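PDB 3CJX: ChrR-like cupin domain-containing protein from Ralstonia eutropha, which is of unknown function but adopts a cupin-like beta-barrel fold, which in related proteins often houses a metal-dependent active site. Local coordinates for residues P19-L24 with N151-I156; M46-A51 with V112-S117; L54-H59 with H98-P103. All blocks are in the same frame, centred on the assembly; numbering follows the deposited sequence. Where two conformers were deposited one is given.

Interaction 1 (P19-L24 with N151-I156); sequences PFLKAL and NGLRYI. With SO4 (sulfate ion), chain I.
N151 reaches across to P19 with the one hydrogen bond that joins these two loops: its ND2 donates to the backbone O of P19 over 2.7 Å, with an N-H...O angle of 155°. The oxygen lies in the amide plane of N151, yet the donor sits above the carbonyl plane of P19, 39° out of it. Placing CG anti to the backbone N (chi1 -168°) swings the N151 amide over to that carbonyl. A proline has no N-H to give, but its C=O remains a good acceptor, and asparagine suits the place with a short side chain that ends in an N-H donor and an acceptor, both used here. The acceptor turns back on its own loop, where OD1 takes a weak bond from the backbone N of L153.

Van der Waals packing lies beside this bond, with L21 CD2 resting 3.6 Å from N151 ND2 and also meeting CB of that asparagine. The apolar contact is between L21 CG and L153 CD1, 4.0 Å apart, the two leucines crossing at a slant. Both are buried, and their apolar side chains also pack on helix 135-148, L21 on W141 and L153 on I146.

A sulfate, probably from the crystallisation liquor, is bound by hydrogen bonds. The backbone N of G152 donates to its O4 at 2.8 Å, and H18 ND1 also hydrogen-bonds to it; P19 CD comes within 3.4 Å of its O2.

This is loop packing at the margin of the cupin-like fold, joining the segment that leads into strand 30-38 to the one that follows helix 135-148.

Interaction 2 (M46-A51 with V112-S117); sequences MRASFA and VIFMLS
M46, a selenomethionine, lays its CB and CG against the ring of F114, its partner in a hydrogen-bonded antiparallel pair. M46 CB stands 4.2 Å from the F114 ring centroid, an off-centre CH-pi contact, and M46 CG is 3.8 Å from F114 CZ. The ring gets there because CG of F114 lies between its backbone N and carbonyl carbon (chi1 65°), leaning the phenyl across to the neighbouring strand, where its edge also meets A48 CB. The long selenomethionine chain carries its selenium end on toward strand 30-38.

A48 and V112 form the next hydrogen-bonded pair. The small alanine leaves room for valine CG2, 3.7 Å from A48 CB, and that same methyl touches F50 CE2 at the edge of the phenylalanine ring. Apolar residues of differing size share this face: the small A48 sits among M46, V112 and F114.

On the other face, R47 and I113 make the non-hydrogen-bonded pair. Bends at chi2 and chi3 fold the arginine back over its neighbour: R47 CD lies 4.1 Å from I113 CB, and R47 NH1 donates to the backbone O of V112 at 3.2 Å, with the oxygen in the guanidinium plane. A48 N reaches that oxygen from the opposite face of its plane, so two donors grip it. NH1 is also salt-bridged to E111, which probably helps hold the folded shape.

Strands 43-50 and 110-117 are central neighbours in the mixed sheet: strand 30-38 flanks the first, where M46 meets P34 and M37, and strand 65-71 flanks the second, where I113 meets Y68.

Interaction 3 (L54-H59 with H98-P103); sequences LTLPLH and HQFNTP
L54 and T102 begin a run of roughly antiparallel backbone in which T55 bridges N101 and H59 pairs with H98, the register slipping by one residue between these two ladders. Where the register slips, Q99 appears to stand in for a backbone bond: its extended chain, with CG anti to the backbone N (chi1 176°), brings NE2 2.8 Å from L56 O, nearly in line with that C=O. Its OE1 accepts from T77, so both ends of the amide are used. L58 CD2 packs crosswise on Q99 CB at 3.7 Å.

Strands 58-61 and 97-101 are neighbours in the antiparallel sheet of the cupin-like fold; a glycerol, probably from the crystallisation liquor, lies beside H59 and may mark a pocket. H59 ND1 is hydrogen-bonded to N122, and H98 ND1 to E92.

T55 suits the exposed margin with a hydroxyl and a methyl: OG1 donates to N101 OD1 at 2.7 Å, in the carbonyl plane. L56 and F100 point the same way, bringing their CD1 atoms within 3.6 Å, and W74 stacks on the phenylalanine ring. Back at the L54 end, T102 OG1 accepts from L54 N over 2.8 Å and is also hydrogen-bonded to A51 O.

Overall arrangement
Interaction 2 lies near the centre of the molecule, with the centres of interactions 1 and 3 each about 13 Å from its own; those two are about 22 Å apart and do not touch. Along the sequence the contacts are nested: 19-24 with 151-156 encloses 46-51 with 112-117, which encloses 54-59 with 98-103. Interaction 2 belongs to the mixed sheet and interaction 3 to the antiparallel one. Between them, F50 packs on F100 and L56, linking the two sheets of the cupin-like fold. F20 lies against R47 and S49, tying the peripheral loops of interaction 1 to the mixed sheet.

Interaction 1 (P19-L24 with N151-I156)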
ATOM      1  N   PRO A  19       9.408 -13.492  -1.517  1.00 36.58           N
ATOM      2  CA  PRO A  19       9.599 -12.492  -0.478  1.00 36.70           C
ATOM      3  C   PRO A  19       9.007 -11.155  -0.872  1.00 36.48           C
ATOM      4  O   PRO A  19       8.853 -10.883  -2.053  1.00 36.72           O
ATOM      5  CB  PRO A  19      11.120 -12.375  -0.366  1.00 36.93           C
ATOM      6  CG  PRO A  19      11.655 -12.846  -1.643  1.00 36.05           C
ATOM      7  CD  PRO A  19      10.660 -13.801  -2.227  1.00 37.19           C
ATOM      8  N   PHE A  20       8.663 -10.336   0.117  1.00 36.03           N
ATOM      9  CA  PHE A  20       8.130  -9.003  -0.147  1.00 35.72           C
ATOM     10  C   PHE A  20       9.210  -8.133  -0.788  1.00 35.40           C
ATOM     11  O   PHE A  20      10.408  -8.368  -0.623  1.00 34.96           O
ATOM     12  CB  PHE A  20       7.641  -8.331   1.144  1.00 35.75           C
ATOM     13  CG  PHE A  20       6.255  -8.743   1.586  1.00 35.99           C
ATOM     14  CD1 PHE A  20       5.861 -10.070   1.606  1.00 37.51           C
ATOM     15  CD2 PHE A  20       5.360  -7.787   2.054  1.00 36.88           C
ATOM     16  CE1 PHE A  20       4.583 -10.423   2.042  1.00 36.73           C
ATOM     17  CE2 PHE A  20       4.086  -8.139   2.494  1.00 38.24           C
ATOM     18  CZ  PHE A  20       3.704  -9.460   2.490  1.00 37.30           C
ATOM     19  N   LEU A  21       8.762  -7.145  -1.552  1.00 35.73           N
ATOM     20  CA  LEU A  21       9.659  -6.169  -2.137  1.00 35.76           C
ATOM     21  C   LEU A  21      10.063  -5.280  -0.961  1.00 36.22           C
ATOM     22  O   LEU A  21       9.205  -4.812  -0.214  1.00 36.63           O
ATOM     23  CB  LEU A  21       8.932  -5.368  -3.221  1.00 35.58           C
ATOM     24  CG  LEU A  21       8.380  -6.200  -4.382  1.00 35.20           C
ATOM     25  CD1 LEU A  21       7.616  -5.325  -5.372  1.00 30.67           C
ATOM     26  CD2 LEU A  21       9.536  -6.944  -5.056  1.00 31.92           C
ATOM     27  N   LYS A  22      11.357  -5.064  -0.773  1.00 36.79           N
ATOM     28  CA  LYS A  22      11.839  -4.317   0.386  1.00 36.72           C
ATOM     29  C   LYS A  22      12.026  -2.817   0.181  1.00 36.46           C
ATOM     30  O   LYS A  22      12.368  -2.361  -0.911  1.00 35.83           O
ATOM     31  CB  LYS A  22      13.120  -4.954   0.908  1.00 37.15           C
ATOM     32  CG  LYS A  22      12.947  -6.470   1.144  1.00 38.63           C
ATOM     33  CD  LYS A  22      13.657  -6.948   2.384  1.00 42.66           C
ATOM     34  CE  LYS A  22      13.191  -8.334   2.911  1.00 45.38           C
ATOM     35  NZ  LYS A  22      12.417  -9.228   1.982  1.00 47.89           N
ATOM     36  N   ALA A  23      11.730  -2.054   1.234  1.00 36.38           N
ATOM     37  CA  ALA A  23      11.945  -0.615   1.259  1.00 35.97           C
ATOM     38  C   ALA A  23      11.296   0.177   0.141  1.00 36.29           C
ATOM     39  O   ALA A  23      11.995   0.810  -0.642  1.00 36.86           O
ATOM     40  CB  ALA A  23      13.451  -0.335   1.278  1.00 34.03           C
ATOM     41  N   LEU A  24       9.970   0.157   0.076  1.00 37.72           N
ATOM     42  CA  LEU A  24       9.218   0.921  -0.937  1.00 38.89           C
ATOM     43  C   LEU A  24       9.700   2.364  -1.047  1.00 39.70           C
ATOM     44  O   LEU A  24       9.827   3.065  -0.028  1.00 39.98           O
ATOM     45  CB  LEU A  24       7.725   0.942  -0.602  1.00 40.40           C
ATOM     46  CG  LEU A  24       6.782   1.663  -1.587  1.00 41.21           C
ATOM     47  CD1 LEU A  24       6.847   0.972  -2.945  1.00 39.32           C
ATOM     48  CD2 LEU A  24       5.335   1.685  -1.041  1.00 38.42           C
ATOM     49  N   ASN A 151      13.474 -10.438  -7.655  1.00 38.82           N
ATOM     50  CA  ASN A 151      12.313 -11.104  -7.095  1.00 38.23           C
ATOM     51  C   ASN A 151      11.491 -11.664  -8.244  1.00 38.56           C
ATOM     52  O   ASN A 151      11.215 -10.946  -9.209  1.00 40.13           O
ATOM     53  CB  ASN A 151      11.510 -10.100  -6.266  1.00 37.88           C
ATOM     54  CG  ASN A 151      10.454 -10.757  -5.406  1.00 36.89           C
ATOM     55  OD1 ASN A 151       9.731 -11.638  -5.851  1.00 40.94           O
ATOM     56  ND2 ASN A 151      10.361 -10.320  -4.160  1.00 36.40           N
ATOM     57  N   GLY A 152      11.089 -12.931  -8.133  1.00 37.68           N
ATOM     58  CA  GLY A 152      10.327 -13.620  -9.188  1.00 37.54           C
ATOM     59  C   GLY A 152       8.827 -13.646  -8.978  1.00 37.15           C
ATOM     60  O   GLY A 152       8.150 -14.570  -9.402  1.00 36.97           O
ATOM     61  N   LEU A 153       8.323 -12.595  -8.346  1.00 37.39           N
ATOM     62  CA  LEU A 153       6.906 -12.412  -8.043  1.00 36.89           C
ATOM     63  C   LEU A 153       6.120 -11.894  -9.247  1.00 36.95           C
ATOM     64  O   LEU A 153       6.698 -11.360 -10.195  1.00 35.52           O
ATOM     65  CB  LEU A 153       6.826 -11.473  -6.828  1.00 36.50           C
ATOM     66  CG  LEU A 153       5.972 -10.251  -6.574  1.00 37.29           C
ATOM     67  CD1 LEU A 153       6.558  -9.680  -5.314  1.00 32.84           C
ATOM     68  CD2 LEU A 153       6.016  -9.207  -7.670  1.00 36.86           C
ATOM     69  N   ARG A 154       4.803 -12.097  -9.204  1.00 38.15           N
ATOM     70  CA  ARG A 154       3.876 -11.620 -10.228  1.00 39.01           C
ATOM     71  C   ARG A 154       2.707 -10.973  -9.532  1.00 38.35           C
ATOM     72  O   ARG A 154       2.349 -11.390  -8.436  1.00 39.10           O
ATOM     73  CB  ARG A 154       3.284 -12.762 -11.043  1.00 39.45           C
ATOM     74  CG  ARG A 154       4.263 -13.648 -11.764  1.00 45.49           C
ATOM     75  CD  ARG A 154       3.505 -14.620 -12.678  1.00 55.04           C
ATOM     76  NE  ARG A 154       2.541 -15.441 -11.933  1.00 60.75           N
ATOM     77  CZ  ARG A 154       1.611 -16.221 -12.490  1.00 59.49           C
ATOM     78  NH1 ARG A 154       1.476 -16.306 -13.815  1.00 53.90           N
ATOM     79  NH2 ARG A 154       0.791 -16.915 -11.707  1.00 56.91           N
ATOM     80  N   TYR A 155       2.107  -9.976 -10.178  1.00 37.21           N
ATOM     81  CA  TYR A 155       0.921  -9.300  -9.650  1.00 36.58           C
ATOM     82  C   TYR A 155      -0.038  -8.993 -10.819  1.00 35.89           C
ATOM     83  O   TYR A 155       0.312  -9.161 -11.982  1.00 35.00           O
ATOM     84  CB  TYR A 155       1.305  -8.041  -8.847  1.00 36.35           C
ATOM     85  CG  TYR A 155       1.935  -6.946  -9.680  1.00 34.86           C
ATOM     86  CD1 TYR A 155       3.306  -6.921  -9.895  1.00 35.54           C
ATOM     87  CD2 TYR A 155       1.157  -5.944 -10.257  1.00 33.64           C
ATOM     88  CE1 TYR A 155       3.892  -5.938 -10.660  1.00 36.97           C
ATOM     89  CE2 TYR A 155       1.733  -4.948 -11.030  1.00 33.77           C
ATOM     90  CZ  TYR A 155       3.108  -4.955 -11.230  1.00 36.01           C
ATOM     91  OH  TYR A 155       3.718  -4.005 -12.010  1.00 35.09           O
ATOM     92  N   ILE A 156      -1.248  -8.555 -10.500  1.00 35.13           N
ATOM     93  CA  ILE A 156      -2.244  -8.266 -11.518  1.00 34.43           C
ATOM     94  C   ILE A 156      -2.238  -6.773 -11.837  1.00 34.36           C
ATOM     95  O   ILE A 156      -2.177  -5.942 -10.925  1.00 34.02           O
ATOM     96  CB  ILE A 156      -3.641  -8.661 -11.049  1.00 34.39           C
ATOM     97  CG1 ILE A 156      -3.648 -10.100 -10.548  1.00 32.04           C
ATOM     98  CG2 ILE A 156      -4.651  -8.447 -12.170  1.00 32.90           C
ATOM     99  CD1 ILE A 156      -3.162 -11.065 -11.537  1.00 33.20           C
TER
HETATM  100  S   SO4 I 201      11.846 -15.624  -5.534  1.00 75.50           S
HETATM  101  O1  SO4 I 201      12.482 -14.395  -5.054  1.00 70.75           O
HETATM  102  O2  SO4 I 201      11.000 -16.245  -4.507  1.00 72.92           O
HETATM  103  O3  SO4 I 201      12.874 -16.587  -5.940  1.00 69.59           O
HETATM  104  O4  SO4 I 201      10.994 -15.279  -6.667  1.00 76.75           O

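Interaction 2 (M46-A51 with V112-S117)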
HETATM    1  N   MSE A  46      -2.923  -3.929  -2.107  1.00 35.37           N
HETATM    2  CA  MSE A  46      -1.592  -4.380  -1.697  1.00 36.41           C
HETATM    3  C   MSE A  46      -1.557  -5.010  -0.314  1.00 35.80           C
HETATM    4  O   MSE A  46      -2.430  -4.787   0.510  1.00 36.28           O
HETATM    5  CB  MSE A  46      -0.659  -3.177  -1.566  1.00 37.79           C
HETATM    6  CG  MSE A  46      -0.727  -2.088  -2.629  1.00 44.45           C
HETATM    7 SE   MSE A  46       0.120  -2.580  -4.292  0.75 51.40          SE
HETATM    8  CE  MSE A  46      -1.299  -3.273  -5.346  1.00 44.52           C
ATOM      9  N   ARG A  47      -0.502  -5.762  -0.066  1.00 35.82           N
ATOM     10  CA  ARG A  47      -0.183  -6.292   1.248  1.00 35.75           C
ATOM     11  C   ARG A  47       1.044  -5.514   1.658  1.00 36.09           C
ATOM     12  O   ARG A  47       1.987  -5.420   0.859  1.00 36.24           O
ATOM     13  CB  ARG A  47       0.180  -7.769   1.177  1.00 36.20           C
ATOM     14  CG  ARG A  47      -0.968  -8.700   1.307  1.00 37.09           C
ATOM     15  CD  ARG A  47      -1.324  -9.104   2.731  1.00 37.77           C
ATOM     16  NE  ARG A  47      -0.313  -9.902   3.423  1.00 39.10           N
ATOM     17  CZ  ARG A  47       0.516  -9.473   4.375  1.00 39.43           C
ATOM     18  NH1 ARG A  47       0.499  -8.218   4.806  1.00 42.26           N
ATOM     19  NH2 ARG A  47       1.373 -10.324   4.928  1.00 43.92           N
ATOM     20  N   ALA A  48       1.031  -4.931   2.860  1.00 35.95           N
ATOM     21  CA  ALA A  48       2.199  -4.209   3.389  1.00 35.78           C
ATOM     22  C   ALA A  48       2.687  -4.896   4.666  1.00 36.20           C
ATOM     23  O   ALA A  48       1.899  -5.494   5.395  1.00 36.27           O
ATOM     24  CB  ALA A  48       1.866  -2.749   3.660  1.00 34.21           C
ATOM     25  N   SER A  49       3.992  -4.835   4.907  1.00 36.86           N
ATOM     26  CA  SER A  49       4.612  -5.399   6.107  1.00 37.28           C
ATOM     27  C   SER A  49       5.471  -4.291   6.716  1.00 37.27           C
ATOM     28  O   SER A  49       6.498  -3.910   6.165  1.00 36.15           O
ATOM     29  CB  SER A  49       5.443  -6.636   5.784  1.00 36.48           C
ATOM     30  OG  SER A  49       5.913  -7.244   6.971  1.00 40.20           O
ATOM     31  N   PHE A  50       5.017  -3.765   7.849  1.00 38.13           N
ATOM     32  CA  PHE A  50       5.676  -2.649   8.492  1.00 37.70           C
ATOM     33  C   PHE A  50       6.529  -3.008   9.695  1.00 38.04           C
ATOM     34  O   PHE A  50       6.114  -3.774  10.563  1.00 38.95           O
ATOM     35  CB  PHE A  50       4.641  -1.653   8.941  1.00 37.25           C
ATOM     36  CG  PHE A  50       3.840  -1.069   7.828  1.00 34.46           C
ATOM     37  CD1 PHE A  50       4.321   0.010   7.113  1.00 33.55           C
ATOM     38  CD2 PHE A  50       2.588  -1.554   7.544  1.00 35.70           C
ATOM     39  CE1 PHE A  50       3.579   0.573   6.117  1.00 35.11           C
ATOM     40  CE2 PHE A  50       1.831  -0.997   6.536  1.00 37.44           C
ATOM     41  CZ  PHE A  50       2.328   0.070   5.820  1.00 35.70           C
ATOM     42  N   ALA A  51       7.715  -2.413   9.736  1.00 37.13           N
ATOM     43  CA  ALA A  51       8.650  -2.604  10.811  1.00 37.05           C
ATOM     44  C   ALA A  51       8.205  -1.754  11.991  1.00 36.83           C
ATOM     45  O   ALA A  51       7.480  -0.771  11.804  1.00 36.94           O
ATOM     46  CB  ALA A  51      10.039  -2.173  10.351  1.00 36.18           C
ATOM     47  N   VAL A 112      -0.663  -5.623   6.985  1.00 35.37           N
ATOM     48  CA  VAL A 112      -1.984  -5.129   6.561  1.00 35.27           C
ATOM     49  C   VAL A 112      -2.305  -5.467   5.114  1.00 35.95           C
ATOM     50  O   VAL A 112      -1.422  -5.767   4.317  1.00 36.45           O
ATOM     51  CB  VAL A 112      -2.107  -3.611   6.724  1.00 34.56           C
ATOM     52  CG1 VAL A 112      -1.766  -3.188   8.152  1.00 32.20           C
ATOM     53  CG2 VAL A 112      -1.200  -2.922   5.750  1.00 33.37           C
ATOM     54  N   ILE A 113      -3.582  -5.471   4.791  1.00 35.59           N
ATOM     55  CA  ILE A 113      -3.992  -5.596   3.398  1.00 36.08           C
ATOM     56  C   ILE A 113      -4.873  -4.388   3.176  1.00 36.18           C
ATOM     57  O   ILE A 113      -5.748  -4.096   3.982  1.00 36.22           O
ATOM     58  CB  ILE A 113      -4.749  -6.911   3.061  1.00 36.20           C
ATOM     59  CG1 ILE A 113      -5.046  -6.963   1.561  1.00 36.87           C
ATOM     60  CG2 ILE A 113      -6.062  -7.046   3.854  1.00 31.94           C
ATOM     61  CD1 ILE A 113      -5.715  -8.236   1.123  1.00 37.46           C
ATOM     62  N   PHE A 114      -4.625  -3.641   2.122  1.00 37.19           N
ATOM     63  CA  PHE A 114      -5.471  -2.494   1.884  1.00 37.72           C
ATOM     64  C   PHE A 114      -5.809  -2.287   0.451  1.00 38.06           C
ATOM     65  O   PHE A 114      -5.118  -2.756  -0.444  1.00 37.13           O
ATOM     66  CB  PHE A 114      -4.852  -1.213   2.433  1.00 38.73           C
ATOM     67  CG  PHE A 114      -3.584  -0.814   1.758  1.00 36.50           C
ATOM     68  CD1 PHE A 114      -3.608  -0.006   0.624  1.00 38.40           C
ATOM     69  CD2 PHE A 114      -2.370  -1.227   2.264  1.00 36.51           C
ATOM     70  CE1 PHE A 114      -2.436   0.358  -0.011  1.00 38.86           C
ATOM     71  CE2 PHE A 114      -1.190  -0.858   1.657  1.00 38.06           C
ATOM     72  CZ  PHE A 114      -1.221  -0.061   0.508  1.00 37.29           C
HETATM   73  N   MSE A 115      -6.919  -1.592   0.264  1.00 40.13           N
HETATM   74  CA  MSE A 115      -7.399  -1.224  -1.041  0.50 41.40           C
HETATM   75  C   MSE A 115      -7.414   0.319  -1.082  1.00 39.86           C
HETATM   76  O   MSE A 115      -8.278   0.929  -0.456  1.00 38.20           O
HETATM   77  CB  MSE A 115      -8.795  -1.843  -1.266  0.50 41.86           C
HETATM   78  CG  MSE A 115      -8.879  -3.417  -1.189  0.50 42.01           C
HETATM   79 SE   MSE A 115      -9.548  -4.420   0.420  0.38 47.16          SE
HETATM   80  CE  MSE A 115      -8.321  -4.086   1.858  0.50 35.04           C
ATOM     81  N   LEU A 116      -6.467   0.928  -1.798  1.00 39.03           N
ATOM     82  CA  LEU A 116      -6.370   2.390  -1.893  1.00 38.93           C
ATOM     83  C   LEU A 116      -6.840   2.913  -3.232  1.00 36.90           C
ATOM     84  O   LEU A 116      -6.279   2.574  -4.261  1.00 37.84           O
ATOM     85  CB  LEU A 116      -4.916   2.844  -1.685  1.00 39.12           C
ATOM     86  CG  LEU A 116      -4.574   4.341  -1.834  1.00 41.31           C
ATOM     87  CD1 LEU A 116      -5.257   5.207  -0.798  1.00 42.67           C
ATOM     88  CD2 LEU A 116      -3.078   4.536  -1.736  1.00 44.29           C
ATOM     89  N   SER A 117      -7.855   3.760  -3.208  1.00 36.86           N
ATOM     90  CA  SER A 117      -8.346   4.396  -4.422  1.00 38.02           C
ATOM     91  C   SER A 117      -7.819   5.804  -4.478  1.00 38.18           C
ATOM     92  O   SER A 117      -7.612   6.452  -3.450  1.00 39.20           O
ATOM     93  CB  SER A 117      -9.866   4.435  -4.477  1.00 37.57           C
ATOM     94  OG  SER A 117     -10.351   3.121  -4.625  1.00 42.45           O
TER

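Interaction 3 (L54-H59 with H98-P103)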
ATOM      1  N   LEU A  54       7.908   3.044  13.089  1.00 35.35           N
ATOM      2  CA  LEU A  54       7.801   3.915  11.924  1.00 36.15           C
ATOM      3  C   LEU A  54       6.799   5.028  12.101  1.00 36.00           C
ATOM      4  O   LEU A  54       5.795   4.880  12.778  1.00 36.21           O
ATOM      5  CB  LEU A  54       7.408   3.148  10.669  1.00 36.21           C
ATOM      6  CG  LEU A  54       8.384   2.079  10.185  1.00 39.48           C
ATOM      7  CD1 LEU A  54       7.883   1.582   8.841  1.00 35.37           C
ATOM      8  CD2 LEU A  54       9.837   2.605  10.094  1.00 33.80           C
ATOM      9  N   THR A  55       7.128   6.156  11.494  1.00 36.60           N
ATOM     10  CA  THR A  55       6.266   7.319  11.422  1.00 36.37           C
ATOM     11  C   THR A  55       6.352   7.808   9.988  1.00 36.39           C
ATOM     12  O   THR A  55       7.328   8.414   9.589  1.00 37.39           O
ATOM     13  CB  THR A  55       6.713   8.409  12.365  1.00 35.82           C
ATOM     14  OG1 THR A  55       6.482   7.965  13.694  1.00 34.59           O
ATOM     15  CG2 THR A  55       5.919   9.676  12.128  1.00 30.25           C
ATOM     16  N   LEU A  56       5.344   7.498   9.200  1.00 36.89           N
ATOM     17  CA  LEU A  56       5.337   7.900   7.801  1.00 37.39           C
ATOM     18  C   LEU A  56       4.922   9.354   7.670  1.00 37.44           C
ATOM     19  O   LEU A  56       4.490   9.973   8.644  1.00 36.00           O
ATOM     20  CB  LEU A  56       4.404   6.994   6.998  1.00 37.77           C
ATOM     21  CG  LEU A  56       4.795   5.521   7.000  1.00 39.22           C
ATOM     22  CD1 LEU A  56       3.697   4.735   6.315  1.00 38.90           C
ATOM     23  CD2 LEU A  56       6.163   5.312   6.350  1.00 38.38           C
ATOM     24  N   PRO A  57       5.077   9.925   6.462  1.00 39.09           N
ATOM     25  CA  PRO A  57       4.662  11.301   6.312  1.00 38.95           C
ATOM     26  C   PRO A  57       3.147  11.390   6.310  1.00 38.18           C
ATOM     27  O   PRO A  57       2.478  10.368   6.249  1.00 37.97           O
ATOM     28  CB  PRO A  57       5.233  11.687   4.937  1.00 39.70           C
ATOM     29  CG  PRO A  57       6.135  10.586   4.544  1.00 39.08           C
ATOM     30  CD  PRO A  57       5.621   9.391   5.199  1.00 39.13           C
ATOM     31  N   LEU A  58       2.612  12.600   6.407  1.00 39.13           N
ATOM     32  CA  LEU A  58       1.164  12.792   6.333  1.00 39.27           C
ATOM     33  C   LEU A  58       0.681  12.437   4.917  1.00 39.58           C
ATOM     34  O   LEU A  58       1.247  12.893   3.938  1.00 38.00           O
ATOM     35  CB  LEU A  58       0.752  14.232   6.660  1.00 38.74           C
ATOM     36  CG  LEU A  58       0.668  14.745   8.097  1.00 36.89           C
ATOM     37  CD1 LEU A  58       0.424  16.231   8.077  1.00 37.26           C
ATOM     38  CD2 LEU A  58      -0.448  14.098   8.836  1.00 39.73           C
ATOM     39  N   HIS A  59      -0.360  11.614   4.833  1.00 41.51           N
ATOM     40  CA  HIS A  59      -0.945  11.184   3.554  1.00 42.54           C
ATOM     41  C   HIS A  59      -2.320  11.783   3.357  1.00 41.86           C
ATOM     42  O   HIS A  59      -3.238  11.412   4.079  1.00 43.38           O
ATOM     43  CB  HIS A  59      -1.111   9.647   3.476  1.00 42.84           C
ATOM     44  CG  HIS A  59       0.179   8.873   3.474  1.00 48.89           C
ATOM     45  ND1 HIS A  59       1.242   9.184   2.651  1.00 57.32           N
ATOM     46  CD2 HIS A  59       0.550   7.762   4.155  1.00 54.60           C
ATOM     47  CE1 HIS A  59       2.228   8.328   2.859  1.00 56.99           C
ATOM     48  NE2 HIS A  59       1.833   7.455   3.767  1.00 55.75           N
ATOM     49  N   HIS A  98      -4.083  11.804   7.474  1.00 40.82           N
ATOM     50  CA  HIS A  98      -3.607  11.271   8.749  1.00 40.78           C
ATOM     51  C   HIS A  98      -2.174  10.816   8.589  1.00 38.84           C
ATOM     52  O   HIS A  98      -1.658  10.777   7.482  1.00 37.59           O
ATOM     53  CB  HIS A  98      -4.472  10.099   9.232  1.00 42.31           C
ATOM     54  CG  HIS A  98      -5.917  10.442   9.390  1.00 45.82           C
ATOM     55  ND1 HIS A  98      -6.897   9.933   8.565  1.00 49.15           N
ATOM     56  CD2 HIS A  98      -6.542  11.293  10.237  1.00 48.63           C
ATOM     57  CE1 HIS A  98      -8.068  10.434   8.914  1.00 48.98           C
ATOM     58  NE2 HIS A  98      -7.880  11.266   9.923  1.00 48.97           N
ATOM     59  N   GLN A  99      -1.552  10.456   9.709  1.00 38.66           N
ATOM     60  CA  GLN A  99      -0.160  10.014   9.751  1.00 37.84           C
ATOM     61  C   GLN A  99       0.005   8.640  10.413  1.00 36.46           C
ATOM     62  O   GLN A  99      -0.221   8.489  11.609  1.00 35.01           O
ATOM     63  CB  GLN A  99       0.671  11.045  10.506  1.00 38.01           C
ATOM     64  CG  GLN A  99       2.104  10.631  10.685  1.00 37.21           C
ATOM     65  CD  GLN A  99       2.962  11.714  11.251  1.00 35.77           C
ATOM     66  OE1 GLN A  99       2.620  12.352  12.253  1.00 32.27           O
ATOM     67  NE2 GLN A  99       4.115  11.915  10.627  1.00 34.75           N
ATOM     68  N   PHE A 100       0.463   7.681   9.616  1.00 35.89           N
ATOM     69  CA  PHE A 100       0.657   6.291  10.015  1.00 35.77           C
ATOM     70  C   PHE A 100       1.858   6.166  10.956  1.00 35.08           C
ATOM     71  O   PHE A 100       2.908   6.761  10.719  1.00 34.59           O
ATOM     72  CB  PHE A 100       0.875   5.442   8.742  1.00 35.34           C
ATOM     73  CG  PHE A 100       0.950   3.961   8.972  1.00 36.25           C
ATOM     74  CD1 PHE A 100       2.171   3.340   9.217  1.00 37.30           C
ATOM     75  CD2 PHE A 100      -0.187   3.177   8.884  1.00 37.44           C
ATOM     76  CE1 PHE A 100       2.248   1.973   9.408  1.00 37.64           C
ATOM     77  CE2 PHE A 100      -0.128   1.809   9.077  1.00 37.52           C
ATOM     78  CZ  PHE A 100       1.081   1.199   9.331  1.00 37.60           C
ATOM     79  N   ASN A 101       1.684   5.397  12.022  1.00 33.93           N
ATOM     80  CA  ASN A 101       2.748   5.118  12.958  1.00 34.48           C
ATOM     81  C   ASN A 101       2.697   3.658  13.380  1.00 34.65           C
ATOM     82  O   ASN A 101       1.599   3.117  13.568  1.00 33.63           O
ATOM     83  CB  ASN A 101       2.576   5.910  14.259  1.00 34.87           C
ATOM     84  CG  ASN A 101       2.683   7.413  14.079  1.00 34.89           C
ATOM     85  OD1 ASN A 101       3.779   7.980  14.105  1.00 34.60           O
ATOM     86  ND2 ASN A 101       1.535   8.074  14.007  1.00 32.81           N
ATOM     87  N   THR A 102       3.866   3.025  13.506  1.00 34.53           N
ATOM     88  CA  THR A 102       3.956   1.719  14.143  1.00 34.36           C
ATOM     89  C   THR A 102       4.710   2.019  15.419  1.00 34.45           C
ATOM     90  O   THR A 102       5.818   2.550  15.363  1.00 34.55           O
ATOM     91  CB  THR A 102       4.704   0.622  13.355  1.00 34.36           C
ATOM     92  OG1 THR A 102       5.961   1.112  12.874  1.00 33.16           O
ATOM     93  CG2 THR A 102       3.858   0.111  12.205  1.00 32.58           C
ATOM     94  N   PRO A 103       4.112   1.708  16.573  1.00 35.78           N
ATOM     95  CA  PRO A 103       4.826   1.930  17.838  1.00 36.28           C
ATOM     96  C   PRO A 103       6.189   1.262  17.891  1.00 36.83           C
ATOM     97  O   PRO A 103       6.342   0.152  17.383  1.00 36.30           O
ATOM     98  CB  PRO A 103       3.928   1.247  18.880  1.00 35.59           C
ATOM     99  CG  PRO A 103       2.574   1.191  18.258  1.00 36.46           C
ATOM    100  CD  PRO A 103       2.767   1.128  16.777  1.00 36.20           C
TER